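Local structure of N2152 (Neocallimastix frontalis, 5U22) at residues N360-S363 / F364-S367. The protein is a family 39 glycoside hydrolase of a rumen anaerobic fungus that probably cleaves arabinose-containing glycosides with broad specificity. Sequence-based numbering, arbitrary orientation.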
ATOM      1  N   ASN A 360      25.961  -8.499  -8.188  1.00 18.42           N
ATOM      2  CA  ASN A 360      25.437  -9.750  -8.739  1.00 16.44           C
ATOM      3  C   ASN A 360      24.479  -9.496  -9.899  1.00 16.21           C
ATOM      4  O   ASN A 360      23.426 -10.127 -10.015  1.00 19.04           O
ATOM      5  CB  ASN A 360      24.772 -10.581  -7.650  1.00 18.89           C
ATOM      6  CG  ASN A 360      25.750 -11.001  -6.583  1.00 23.07           C
ATOM      7  OD1 ASN A 360      26.838 -11.471  -6.894  1.00 22.18           O
ATOM      8  ND2 ASN A 360      25.388 -10.803  -5.322  1.00 19.14           N
ATOM      9  N   LEU A 361      24.854  -8.569 -10.776  1.00 15.92           N
ATOM     10  CA  LEU A 361      24.040  -8.242 -11.939  1.00 16.32           C
ATOM     11  C   LEU A 361      23.730  -9.500 -12.742  1.00 20.25           C
ATOM     12  O   LEU A 361      24.557 -10.420 -12.813  1.00 20.60           O
ATOM     13  CB  LEU A 361      24.749  -7.209 -12.823  1.00 16.19           C
ATOM     14  CG  LEU A 361      24.595  -5.751 -12.397  1.00 16.21           C
ATOM     15  CD1 LEU A 361      25.548  -4.863 -13.175  1.00 19.66           C
ATOM     16  CD2 LEU A 361      23.155  -5.263 -12.578  1.00 16.63           C
ATOM     17  N   PRO A 362      22.544  -9.583 -13.336  1.00 17.54           N
ATOM     18  CA  PRO A 362      22.196 -10.760 -14.135  1.00 18.83           C
ATOM     19  C   PRO A 362      23.217 -11.031 -15.229  1.00 18.54           C
ATOM     20  O   PRO A 362      23.683 -10.124 -15.922  1.00 19.91           O
ATOM     21  CB  PRO A 362      20.838 -10.389 -14.726  1.00 17.29           C
ATOM     22  CG  PRO A 362      20.254  -9.441 -13.739  1.00 19.59           C
ATOM     23  CD  PRO A 362      21.425  -8.625 -13.246  1.00 18.76           C
ATOM     24  N   SER A 363      23.544 -12.310 -15.383  1.00 19.83           N
ATOM     25  CA  SER A 363      24.444 -12.717 -16.443  1.00 19.18           C
ATOM     26  C   SER A 363      23.848 -12.465 -17.813  1.00 19.86           C
ATOM     27  O   SER A 363      24.604 -12.372 -18.790  1.00 20.63           O
ATOM     28  CB  SER A 363      24.808 -14.187 -16.275  1.00 18.84           C
ATOM     29  OG  SER A 363      23.648 -14.990 -16.335  1.00 20.91           O
ATOM     30  N   PHE A 364      22.513 -12.321 -17.916  1.00 15.96           N
ATOM     31  CA  PHE A 364      21.949 -12.040 -19.233  1.00 16.29           C
ATOM     32  C   PHE A 364      22.397 -10.684 -19.767  1.00 13.41           C
ATOM     33  O   PHE A 364      22.300 -10.450 -20.974  1.00 18.99           O
ATOM     34  CB  PHE A 364      20.404 -12.174 -19.244  1.00 14.37           C
ATOM     35  CG  PHE A 364      19.647 -11.175 -18.392  1.00 19.30           C
ATOM     36  CD1 PHE A 364      19.585  -9.820 -18.726  1.00 18.49           C
ATOM     37  CD2 PHE A 364      18.894 -11.620 -17.313  1.00 15.53           C
ATOM     38  CE1 PHE A 364      18.859  -8.925 -17.945  1.00 16.44           C
ATOM     39  CE2 PHE A 364      18.157 -10.736 -16.535  1.00 15.13           C
ATOM     40  CZ  PHE A 364      18.143  -9.392 -16.842  1.00 17.31           C
ATOM     41  N   LEU A 365      22.907  -9.803 -18.907  1.00 18.08           N
ATOM     42  CA  LEU A 365      23.442  -8.531 -19.373  1.00 19.47           C
ATOM     43  C   LEU A 365      24.829  -8.667 -19.988  1.00 26.54           C
ATOM     44  O   LEU A 365      25.295  -7.718 -20.625  1.00 23.65           O
ATOM     45  CB  LEU A 365      23.490  -7.524 -18.221  1.00 16.36           C
ATOM     46  CG  LEU A 365      22.146  -7.136 -17.594  1.00 16.07           C
ATOM     47  CD1 LEU A 365      22.337  -6.309 -16.319  1.00 15.93           C
ATOM     48  CD2 LEU A 365      21.292  -6.368 -18.586  1.00 18.55           C
ATOM     49  N   GLY A 366      25.490  -9.811 -19.824  1.00 22.17           N
ATOM     50  CA  GLY A 366      26.835  -9.951 -20.360  1.00 19.21           C
ATOM     51  C   GLY A 366      27.777  -8.956 -19.716  1.00 23.97           C
ATOM     52  O   GLY A 366      27.724  -8.704 -18.511  1.00 24.72           O
ATOM     53  N   SER A 367      28.660  -8.372 -20.521  1.00 25.30           N
ATOM     54  CA  SER A 367      29.650  -7.450 -19.982  1.00 22.31           C
ATOM     55  C   SER A 367      29.249  -6.000 -20.162  1.00 20.97           C
ATOM     56  O   SER A 367      30.023  -5.101 -19.809  1.00 24.82           O
ATOM     57  CB  SER A 367      31.012  -7.691 -20.639  1.00 26.36           C
ATOM     58  OG  SER A 367      30.964  -7.285 -21.990  1.00 29.44           O
TER
HETATM   59  O   HOH W   1      26.257  -9.554 -16.566  1.00 25.16           O
HETATM   60  O   HOH W   2      20.919 -14.060 -16.150  1.00 24.44           O
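Pro362 and Phe364 pack together at the start of a short 3-10 turn, with Pro362 CB set over one face of the phenyl ring. From Phe364 CB, by the carbonyl carbon of Ser363, the side chain folds back along the chain because CG sits between the backbone N and the carbonyl carbon (chi1 65°). CG is 3.9 Å from Pro362 CB; CD2 comes to 3.5 Å and CE2 to 3.3 Å from the same CB, with CE1, on the other branch, loosely near it. CZ at the tip still meets Pro362 CB and CG. The result is a CH-pi contact, Pro362 CB 3.5 Å from the ring centroid and displaced toward the rim: phenylalanine gives a flat apolar face, proline a rigid hydrocarbon surface needing no amide partner.

Two i+3 backbone bonds wind the turn: Leu365 N to Pro362 O (3.1 Å) and Gly366 N to Ser363 O (2.9 Å). Gly366 readily adopts the positive phi (62°) of the turn's exit. One water donates to both Pro362 O and Gly366 O; a second accepts from Phe364 N and bonds OG of Ser363, small and polar at an exposed position.

On the buried side, suited to branched apolar leucines, Leu365 CD1 touches Leu361 CD2 and Pro362 CD, each at 4.0 Å. Both leucines also rest on Ile398, just beyond strand 389-397. The turn itself links strand 353-359 to strand 368-376 in the beta-sandwich domain.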